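Local coordinates for protein Rho-class glutathione S-transferase (Laternula elliptica, PDB 3QAV) that probably catalyses the conjugation of glutathione to electrophilic compounds, as members of the glutathione S-transferase superfamily generally do, at residues 116-121 against 182-187; 164-169 against 206-211; 193-198 against 237-242. One frame throughout, in Å; residues are numbered along the deposited sequence.

Interaction 1 (116-121 against 182-187); sequences AKVYQR and TMADVF
V118 and A184 bring the two backbones together at 5.5 Å between their CA atoms, on helix segments that run almost parallel, with axes 8.5 Å apart and N-to-C directions only 6° from each other. The spacing is consistent with an alanine at the nearest point. The methyl CB of A184 lies 3.7 Å from CB of R121 and also rests against the backbone O of V118, so this one methyl sits between V118 and R121, about a turn apart on the same face of helix 116-121. V118 and T182 reach for each other tip to tip: V118 CG1, set anti to its own backbone N (chi1 172°), comes to 3.8 Å from T182 OG1, and V118 CG2 approaches the same oxygen almost as closely. CG1 also touches CB of M183, at 4.3 Å.

The contact across the segments is apolar, while T182 OG1, T182 N and D185 OD1 serve the helix start. T182, at the N-cap, forms a capping box with D185, a recurrent feature at the start of this core helix in the GST fold. Its firmer bond runs from T182 N to the anti lone pair of D185 OD1, at 3.1 Å; the one from A184 N to OG1 is weak. D185 OD2 is satisfied separately by Y212 OH and V176 N. R121 offers the interface only its CB; the guanidinium leads off to a salt bridge with E124 and a cation-pi contact with Y168.

Helices 91-101 and 36-47 meet M183 through C95 and V44, and its side chain is about 8 Å from that of S91, a glutathione-binding residue. M122, next along helix 112-124, also touches M183, A184 and F187. Y119 OH is hydrogen-bonded to E100 of the second subunit, linking helix 112-124 to the dimer interface.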
loop_
_atom_site.group_PDB
_atom_site.type_symbol
_atom_site.label_atom_id
_atom_site.label_comp_id
_atom_site.label_asym_id
_atom_site.label_seq_id
_atom_site.Cartn_x
_atom_site.Cartn_y
_atom_site.Cartn_z
ATOM N N ALA A 116 9.015 5.856 -13.085
ATOM C CA ALA A 116 7.623 6.134 -12.765
ATOM C C ALA A 116 6.763 4.901 -13.053
ATOM O O ALA A 116 5.848 4.578 -12.292
ATOM C CB ALA A 116 7.127 7.332 -13.569
ATOM N N LYS A 117 7.057 4.209 -14.146
ATOM C CA LYS A 117 6.294 3.013 -14.484
ATOM C C LYS A 117 6.599 1.868 -13.512
ATOM O O LYS A 117 5.716 1.066 -13.211
ATOM C CB LYS A 117 6.576 2.579 -15.926
ATOM C CG LYS A 117 6.013 1.208 -16.280
ATOM C CD LYS A 117 4.511 1.133 -16.066
ATOM C CE LYS A 117 3.778 2.052 -17.031
ATOM N NZ LYS A 117 4.132 1.720 -18.440
ATOM N N VAL A 118 7.840 1.790 -13.023
ATOM C CA VAL A 118 8.206 0.748 -12.061
ATOM C C VAL A 118 7.406 0.991 -10.774
ATOM O O VAL A 118 6.789 0.073 -10.237
ATOM C CB VAL A 118 9.732 0.754 -11.754
ATOM C CG1 VAL A 118 10.048 -0.210 -10.618
ATOM C CG2 VAL A 118 10.522 0.341 -13.013
ATOM N N TYR A 119 7.411 2.235 -10.293
ATOM C CA TYR A 119 6.648 2.611 -9.101
ATOM C C TYR A 119 5.166 2.290 -9.347
ATOM O O TYR A 119 4.495 1.733 -8.487
ATOM C CB TYR A 119 6.799 4.113 -8.815
ATOM C CG TYR A 119 8.108 4.533 -8.156
ATOM C CD1 TYR A 119 8.851 5.604 -8.660
ATOM C CD2 TYR A 119 8.568 3.906 -6.992
ATOM C CE1 TYR A 119 10.018 6.045 -8.025
ATOM C CE2 TYR A 119 9.736 4.343 -6.340
ATOM C CZ TYR A 119 10.451 5.411 -6.862
ATOM O OH TYR A 119 11.592 5.849 -6.224
ATOM N N GLN A 120 4.655 2.636 -10.523
ATOM C CA GLN A 120 3.253 2.346 -10.825
ATOM C C GLN A 120 2.941 0.859 -10.624
ATOM O O GLN A 120 2.000 0.506 -9.904
ATOM C CB GLN A 120 2.908 2.753 -12.266
ATOM C CG GLN A 120 1.583 2.177 -12.785
ATOM C CD GLN A 120 0.341 2.759 -12.107
ATOM O OE1 GLN A 120 -0.730 2.135 -12.098
ATOM N NE2 GLN A 120 0.472 3.960 -11.559
ATOM N N ARG A 121 3.726 -0.010 -11.252
ATOM C CA ARG A 121 3.497 -1.452 -11.128
ATOM C C ARG A 121 3.631 -1.944 -9.679
ATOM O O ARG A 121 2.802 -2.713 -9.210
ATOM C CB ARG A 121 4.453 -2.214 -12.048
ATOM C CG ARG A 121 4.215 -1.954 -13.544
ATOM C CD ARG A 121 2.966 -2.672 -14.064
ATOM N NE ARG A 121 1.745 -1.873 -14.005
ATOM C CZ ARG A 121 1.264 -1.142 -15.008
ATOM N NH1 ARG A 121 0.136 -0.451 -14.845
ATOM N NH2 ARG A 121 1.899 -1.099 -16.175
ATOM N N THR A 182 13.045 -5.603 -12.021
ATOM C CA THR A 182 13.069 -4.371 -11.231
ATOM C C THR A 182 12.311 -4.562 -9.924
ATOM O O THR A 182 11.770 -5.635 -9.667
ATOM C CB THR A 182 12.410 -3.197 -11.989
ATOM O OG1 THR A 182 11.019 -3.479 -12.186
ATOM C CG2 THR A 182 13.075 -2.991 -13.345
ATOM N N MET A 183 12.263 -3.514 -9.108
ATOM C CA MET A 183 11.563 -3.581 -7.827
ATOM C C MET A 183 10.121 -4.045 -8.021
ATOM O O MET A 183 9.562 -4.692 -7.149
ATOM C CB MET A 183 11.565 -2.211 -7.130
ATOM C CG MET A 183 11.035 -2.252 -5.696
ATOM S SD MET A 183 12.074 -3.245 -4.592
ATOM C CE MET A 183 13.393 -2.092 -4.233
ATOM N N ALA A 184 9.526 -3.713 -9.165
ATOM C CA ALA A 184 8.147 -4.107 -9.450
ATOM C C ALA A 184 7.963 -5.624 -9.416
ATOM O O ALA A 184 6.931 -6.119 -8.950
ATOM C CB ALA A 184 7.711 -3.568 -10.807
ATOM N N ASP A 185 8.954 -6.362 -9.913
ATOM C CA ASP A 185 8.866 -7.819 -9.912
ATOM C C ASP A 185 8.995 -8.381 -8.500
ATOM O O ASP A 185 8.480 -9.456 -8.195
ATOM C CB ASP A 185 9.937 -8.410 -10.821
ATOM C CG ASP A 185 9.732 -8.015 -12.264
ATOM O OD1 ASP A 185 10.453 -7.114 -12.747
ATOM O OD2 ASP A 185 8.826 -8.596 -12.905
ATOM N N VAL A 186 9.681 -7.641 -7.643
ATOM C CA VAL A 186 9.864 -8.050 -6.257
ATOM C C VAL A 186 8.492 -8.048 -5.574
ATOM O O VAL A 186 8.186 -8.910 -4.744
ATOM C CB VAL A 186 10.792 -7.057 -5.517
ATOM C CG1 VAL A 186 10.677 -7.250 -4.024
ATOM C CG2 VAL A 186 12.225 -7.246 -5.977
ATOM N N PHE A 187 7.673 -7.068 -5.931
ATOM C CA PHE A 187 6.344 -6.944 -5.347
ATOM C C PHE A 187 5.354 -7.887 -6.008
ATOM O O PHE A 187 4.516 -8.495 -5.351
ATOM C CB PHE A 187 5.820 -5.506 -5.507
ATOM C CG PHE A 187 6.456 -4.505 -4.576
ATOM C CD1 PHE A 187 7.836 -4.379 -4.496
ATOM C CD2 PHE A 187 5.663 -3.675 -3.784
ATOM C CE1 PHE A 187 8.421 -3.441 -3.640
ATOM C CE2 PHE A 187 6.236 -2.735 -2.929
ATOM C CZ PHE A 187 7.618 -2.620 -2.859
#

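Interaction 2 (164-169 against 206-211); sequences HWENYL and YPNIFK
E166 puts its carboxylate over the first turn of helix 207-217, crossing the side chain of Y206 obliquely, with carboxylate and ring planes 42° apart. CG stands anti to the backbone N, and a bend at chi2 (68°) then turns the acid toward the start of helix 207-217. OE2 takes the stronger bond, from N208 N at 2.9 Å, met on the syn side a little out of the carboxylate plane. OE1 receives a weak one, from I209 N at 3.5 Å. That same OE1 lies at the edge of the Y206 ring, in its plane, and packs against Y206 CB at 3.0 Å, while P207 CD closes on OE2 at 3.5 Å. Y206 thus borders the acid with its ring edge while its hydroxyl is turned to H159 O.

Beside this polar grip, the aliphatic side chains pack against one another. L169 and I209 cross at about a right angle, L169 CD1 meeting I209 CG1 at 3.9 Å, and I209 CD1 reaches W165 CB at 4.1 Å. The two helix axes cross at 70°, 8.4 Å apart at their nearest.

With an alanine here in place of E166, the amides of N208 and I209 would probably lose this acceptor, and a gap would be likely to open beside Y206 and P207. The glutamate in effect supplies, from a neighbouring helix, an acceptor for backbone N-H groups in the first turn after Y206, where the helix dipole would be expected to favour its negative charge even though the group is buried.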
loop_
_atom_site.group_PDB
_atom_site.type_symbol
_atom_site.label_atom_id
_atom_site.label_comp_id
_atom_site.label_asym_id
_atom_site.label_seq_id
_atom_site.Cartn_x
_atom_site.Cartn_y
_atom_site.Cartn_z
ATOM N N HIS A 164 -5.355 -7.527 -16.186
ATOM C CA HIS A 164 -4.479 -6.365 -16.252
ATOM C C HIS A 164 -3.025 -6.786 -16.339
ATOM O O HIS A 164 -2.292 -6.350 -17.226
ATOM C CB HIS A 164 -4.680 -5.485 -15.023
ATOM C CG HIS A 164 -6.006 -4.793 -14.986
ATOM N ND1 HIS A 164 -6.836 -4.836 -13.886
ATOM C CD2 HIS A 164 -6.629 -4.010 -15.896
ATOM C CE1 HIS A 164 -7.913 -4.108 -14.120
ATOM N NE2 HIS A 164 -7.812 -3.594 -15.333
ATOM N N TRP A 165 -2.612 -7.652 -15.420
ATOM C CA TRP A 165 -1.236 -8.121 -15.383
ATOM C C TRP A 165 -0.893 -8.969 -16.602
ATOM O O TRP A 165 0.234 -8.920 -17.104
ATOM C CB TRP A 165 -0.987 -8.886 -14.078
ATOM C CG TRP A 165 -1.358 -8.062 -12.877
ATOM C CD1 TRP A 165 -2.535 -8.098 -12.193
ATOM C CD2 TRP A 165 -0.589 -7.000 -12.293
ATOM N NE1 TRP A 165 -2.552 -7.125 -11.223
ATOM C CE2 TRP A 165 -1.369 -6.437 -11.263
ATOM C CE3 TRP A 165 0.684 -6.469 -12.544
ATOM C CZ2 TRP A 165 -0.920 -5.368 -10.481
ATOM C CZ3 TRP A 165 1.132 -5.406 -11.766
ATOM C CH2 TRP A 165 0.330 -4.868 -10.747
ATOM N N GLU A 166 -1.865 -9.735 -17.088
ATOM C CA GLU A 166 -1.661 -10.553 -18.284
ATOM C C GLU A 166 -1.266 -9.587 -19.403
ATOM O O GLU A 166 -0.285 -9.807 -20.121
ATOM C CB GLU A 166 -2.962 -11.275 -18.653
ATOM C CG GLU A 166 -2.909 -12.145 -19.912
ATOM C CD GLU A 166 -2.032 -13.380 -19.755
ATOM O OE1 GLU A 166 -1.897 -13.877 -18.619
ATOM O OE2 GLU A 166 -1.496 -13.865 -20.773
ATOM N N ASN A 167 -2.034 -8.509 -19.532
ATOM C CA ASN A 167 -1.780 -7.488 -20.542
ATOM C C ASN A 167 -0.411 -6.849 -20.375
ATOM O O ASN A 167 0.343 -6.724 -21.339
ATOM C CB ASN A 167 -2.842 -6.388 -20.472
ATOM C CG ASN A 167 -4.148 -6.796 -21.115
ATOM O OD1 ASN A 167 -5.145 -6.075 -21.031
ATOM N ND2 ASN A 167 -4.153 -7.953 -21.768
ATOM N N TYR A 168 -0.102 -6.432 -19.151
ATOM C CA TYR A 168 1.187 -5.796 -18.870
ATOM C C TYR A 168 2.329 -6.693 -19.346
ATOM O O TYR A 168 3.212 -6.255 -20.085
ATOM C CB TYR A 168 1.336 -5.535 -17.362
ATOM C CG TYR A 168 0.281 -4.635 -16.751
ATOM C CD1 TYR A 168 -0.074 -4.765 -15.410
ATOM C CD2 TYR A 168 -0.351 -3.641 -17.504
ATOM C CE1 TYR A 168 -1.025 -3.936 -14.833
ATOM C CE2 TYR A 168 -1.308 -2.802 -16.933
ATOM C CZ TYR A 168 -1.638 -2.956 -15.601
ATOM O OH TYR A 168 -2.579 -2.133 -15.028
ATOM N N LEU A 169 2.304 -7.954 -18.919
ATOM C CA LEU A 169 3.342 -8.902 -19.307
ATOM C C LEU A 169 3.342 -9.119 -20.818
ATOM O O LEU A 169 4.401 -9.289 -21.441
ATOM C CB LEU A 169 3.152 -10.223 -18.556
ATOM C CG LEU A 169 3.565 -10.094 -17.081
ATOM C CD1 LEU A 169 3.022 -11.252 -16.265
ATOM C CD2 LEU A 169 5.093 -10.022 -16.985
ATOM N N TYR A 206 -4.059 -17.777 -18.613
ATOM C CA TYR A 206 -3.169 -16.619 -18.509
ATOM C C TYR A 206 -1.755 -17.038 -18.886
ATOM O O TYR A 206 -0.855 -17.073 -18.042
ATOM C CB TYR A 206 -3.168 -16.082 -17.079
ATOM C CG TYR A 206 -4.493 -15.508 -16.652
ATOM C CD1 TYR A 206 -4.936 -14.287 -17.151
ATOM C CD2 TYR A 206 -5.309 -16.192 -15.757
ATOM C CE1 TYR A 206 -6.163 -13.757 -16.770
ATOM C CE2 TYR A 206 -6.539 -15.672 -15.369
ATOM C CZ TYR A 206 -6.957 -14.455 -15.880
ATOM O OH TYR A 206 -8.171 -13.938 -15.499
ATOM N N PRO A 207 -1.539 -17.350 -20.170
ATOM C CA PRO A 207 -0.235 -17.780 -20.687
ATOM C C PRO A 207 0.975 -16.892 -20.389
ATOM O O PRO A 207 2.061 -17.408 -20.124
ATOM C CB PRO A 207 -0.496 -17.943 -22.188
ATOM C CG PRO A 207 -1.625 -16.979 -22.447
ATOM C CD PRO A 207 -2.516 -17.207 -21.262
ATOM N N ASN A 208 0.806 -15.574 -20.423
ATOM C CA ASN A 208 1.941 -14.684 -20.166
ATOM C C ASN A 208 2.338 -14.660 -18.701
ATOM O O ASN A 208 3.520 -14.568 -18.375
ATOM C CB ASN A 208 1.650 -13.265 -20.649
ATOM C CG ASN A 208 1.442 -13.197 -22.143
ATOM O OD1 ASN A 208 0.311 -13.137 -22.620
ATOM N ND2 ASN A 208 2.532 -13.225 -22.893
ATOM N N ILE A 209 1.352 -14.738 -17.818
ATOM C CA ILE A 209 1.647 -14.749 -16.395
ATOM C C ILE A 209 2.335 -16.071 -16.083
ATOM O O ILE A 209 3.315 -16.104 -15.343
ATOM C CB ILE A 209 0.370 -14.615 -15.547
ATOM C CG1 ILE A 209 -0.247 -13.226 -15.768
ATOM C CG2 ILE A 209 0.695 -14.860 -14.078
ATOM C CD1 ILE A 209 -1.440 -12.914 -14.887
ATOM N N PHE A 210 1.824 -17.154 -16.668
ATOM C CA PHE A 210 2.391 -18.484 -16.470
ATOM C C PHE A 210 3.840 -18.518 -16.947
ATOM O O PHE A 210 4.713 -19.056 -16.271
ATOM C CB PHE A 210 1.571 -19.524 -17.232
ATOM C CG PHE A 210 2.056 -20.936 -17.051
ATOM C CD1 PHE A 210 2.663 -21.617 -18.103
ATOM C CD2 PHE A 210 1.875 -21.597 -15.835
ATOM C CE1 PHE A 210 3.081 -22.941 -17.951
ATOM C CE2 PHE A 210 2.289 -22.919 -15.674
ATOM C CZ PHE A 210 2.893 -23.591 -16.736
ATOM N N LYS A 211 4.084 -17.940 -18.118
ATOM C CA LYS A 211 5.421 -17.879 -18.693
ATOM C C LYS A 211 6.321 -17.055 -17.771
ATOM O O LYS A 211 7.492 -17.387 -17.556
ATOM C CB LYS A 211 5.342 -17.237 -20.080
ATOM C CG LYS A 211 6.671 -16.980 -20.759
ATOM C CD LYS A 211 6.441 -16.350 -22.130
ATOM C CE LYS A 211 7.749 -16.064 -22.845
ATOM N NZ LYS A 211 7.530 -15.502 -24.207
#

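Interaction 3 (193-198 against 237-242); sequences ALIVRQ and GNLLDL
Q198 carries CG anti to its carbonyl carbon (chi1 -68°) and then folds at chi2 (-73°), which lays its amide alongside that of N238, the two side chains pointing the same way with planes 38° apart. OE1 of Q198 is thereby gripped twice by one residue: N238 N donates in the carbonyl plane at 3.2 Å, and N238 ND2 donates from a position tilted out of that plane, also at 3.2 Å. The backbone O of Q198 takes a shorter bond, 2.8 Å from L239 N, and is approached by G237 CA at 3.1 Å in a CA-H...O contact. Next to these bonds, CG of L239 packs on CB of Q198 at 3.6 Å, and L239 CD1 reaches I195 CG2 at 3.8 Å.

G237 opens the type I turn that ends at L240; its positive phi suits a glycine. The turn itself is tied to helix 133-141 through K139, whose NZ forms a hydrogen bond with N238 O and a salt bridge with D241 OD1.

Two acceptors of Q198, one main-chain and one side-chain, therefore take three N-H groups of the C-terminal tail, fastening it just beyond the end of helix 183-197.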
loop_
_atom_site.group_PDB
_atom_site.type_symbol
_atom_site.label_atom_id
_atom_site.label_comp_id
_atom_site.label_asym_id
_atom_site.label_seq_id
_atom_site.Cartn_x
_atom_site.Cartn_y
_atom_site.Cartn_z
ATOM N N ALA A 193 3.296 -16.329 -7.138
ATOM C CA ALA A 193 3.733 -17.615 -6.579
ATOM C C ALA A 193 2.695 -18.128 -5.580
ATOM O O ALA A 193 2.409 -19.331 -5.510
ATOM C CB ALA A 193 5.083 -17.456 -5.889
ATOM N N LEU A 194 2.135 -17.204 -4.808
ATOM C CA LEU A 194 1.115 -17.531 -3.817
ATOM C C LEU A 194 -0.124 -18.052 -4.545
ATOM O O LEU A 194 -0.738 -19.027 -4.127
ATOM C CB LEU A 194 0.758 -16.280 -3.009
ATOM C CG LEU A 194 -0.200 -16.423 -1.824
ATOM C CD1 LEU A 194 0.469 -17.202 -0.705
ATOM C CD2 LEU A 194 -0.593 -15.043 -1.325
ATOM N N ILE A 195 -0.482 -17.386 -5.640
ATOM C CA ILE A 195 -1.642 -17.780 -6.438
ATOM C C ILE A 195 -1.457 -19.212 -6.934
ATOM O O ILE A 195 -2.347 -20.047 -6.781
ATOM C CB ILE A 195 -1.831 -16.823 -7.650
ATOM C CG1 ILE A 195 -2.296 -15.451 -7.154
ATOM C CG2 ILE A 195 -2.839 -17.398 -8.640
ATOM C CD1 ILE A 195 -2.331 -14.376 -8.231
ATOM N N VAL A 196 -0.302 -19.489 -7.527
ATOM C CA VAL A 196 -0.007 -20.829 -8.022
ATOM C C VAL A 196 -0.019 -21.812 -6.853
ATOM O O VAL A 196 -0.521 -22.927 -6.978
ATOM C CB VAL A 196 1.379 -20.882 -8.708
ATOM C CG1 VAL A 196 1.736 -22.322 -9.057
ATOM C CG2 VAL A 196 1.373 -20.023 -9.965
ATOM N N ARG A 197 0.533 -21.395 -5.718
ATOM C CA ARG A 197 0.570 -22.247 -4.534
ATOM C C ARG A 197 -0.837 -22.719 -4.182
ATOM O O ARG A 197 -1.036 -23.872 -3.820
ATOM C CB ARG A 197 1.176 -21.486 -3.348
ATOM C CG ARG A 197 0.899 -22.085 -1.970
ATOM C CD ARG A 197 1.690 -23.364 -1.694
ATOM N NE ARG A 197 1.496 -23.818 -0.313
ATOM C CZ ARG A 197 1.999 -24.942 0.200
ATOM N NH1 ARG A 197 1.757 -25.256 1.465
ATOM N NH2 ARG A 197 2.744 -25.753 -0.540
ATOM N N GLN A 198 -1.809 -21.826 -4.297
ATOM C CA GLN A 198 -3.191 -22.163 -3.981
ATOM C C GLN A 198 -3.808 -23.048 -5.056
ATOM O O GLN A 198 -5.000 -23.341 -5.019
ATOM C CB GLN A 198 -4.015 -20.890 -3.814
ATOM C CG GLN A 198 -3.637 -20.062 -2.595
ATOM C CD GLN A 198 -4.087 -20.694 -1.289
ATOM O OE1 GLN A 198 -4.891 -21.632 -1.278
ATOM N NE2 GLN A 198 -3.582 -20.168 -0.175
ATOM N N GLY A 237 -4.916 -25.412 -1.924
ATOM C CA GLY A 237 -5.811 -25.620 -3.053
ATOM C C GLY A 237 -7.061 -24.759 -3.149
ATOM O O GLY A 237 -8.072 -25.198 -3.707
ATOM N N ASN A 238 -7.008 -23.534 -2.635
ATOM C CA ASN A 238 -8.170 -22.653 -2.682
ATOM C C ASN A 238 -8.405 -21.970 -4.031
ATOM O O ASN A 238 -9.408 -21.285 -4.215
ATOM C CB ASN A 238 -8.074 -21.604 -1.576
ATOM C CG ASN A 238 -8.377 -22.179 -0.211
ATOM O OD1 ASN A 238 -9.505 -22.586 0.059
ATOM N ND2 ASN A 238 -7.372 -22.224 0.657
ATOM N N LEU A 239 -7.490 -22.162 -4.974
ATOM C CA LEU A 239 -7.636 -21.569 -6.301
ATOM C C LEU A 239 -7.628 -22.637 -7.390
ATOM O O LEU A 239 -7.462 -22.331 -8.572
ATOM C CB LEU A 239 -6.525 -20.545 -6.556
ATOM C CG LEU A 239 -6.649 -19.255 -5.733
ATOM C CD1 LEU A 239 -5.482 -18.334 -6.036
ATOM C CD2 LEU A 239 -7.969 -18.560 -6.058
ATOM N N LEU A 240 -7.809 -23.891 -6.983
ATOM C CA LEU A 240 -7.837 -25.007 -7.918
ATOM C C LEU A 240 -8.973 -24.849 -8.925
ATOM O O LEU A 240 -8.884 -25.335 -10.055
ATOM C CB LEU A 240 -8.005 -26.334 -7.166
ATOM C CG LEU A 240 -6.830 -26.826 -6.313
ATOM C CD1 LEU A 240 -7.245 -28.064 -5.521
ATOM C CD2 LEU A 240 -5.643 -27.144 -7.209
ATOM N N ASP A 241 -10.028 -24.148 -8.517
ATOM C CA ASP A 241 -11.193 -23.938 -9.373
ATOM C C ASP A 241 -11.206 -22.573 -10.061
ATOM O O ASP A 241 -12.105 -22.280 -10.851
ATOM C CB ASP A 241 -12.469 -24.091 -8.545
ATOM C CG ASP A 241 -12.622 -22.995 -7.508
ATOM O OD1 ASP A 241 -11.674 -22.778 -6.725
ATOM O OD2 ASP A 241 -13.688 -22.351 -7.477
ATOM N N LEU A 242 -10.216 -21.738 -9.762
ATOM C CA LEU A 242 -10.154 -20.408 -10.356
ATOM C C LEU A 242 -10.088 -20.481 -11.871
ATOM O O LEU A 242 -10.955 -19.952 -12.570
ATOM C CB LEU A 242 -8.933 -19.647 -9.838
ATOM C CG LEU A 242 -8.767 -18.206 -10.328
ATOM C CD1 LEU A 242 -10.014 -17.406 -10.006
ATOM C CD2 LEU A 242 -7.555 -17.579 -9.662
#

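Interactions 1 and 3 share helix 183-197: its start lies in interaction 1, and its end, with the residue just after it, in interaction 3, whose centre is about 23 Å away on the opposite side of the chain's centre. Interaction 2 sits about 15 Å and 16 Å from these centres and pairs helices 148-172 and 207-217, which come before and after helix 183-197 along the chain; its L169 and I209 pack on that helix. It touches interaction 1 directly, through R121. In sequence, interaction 1 closes before interaction 3 opens, while interaction 2 crosses both. The three thus join helices and tail of the C-terminal domain, and interactions 1 and 2 also border the second subunit.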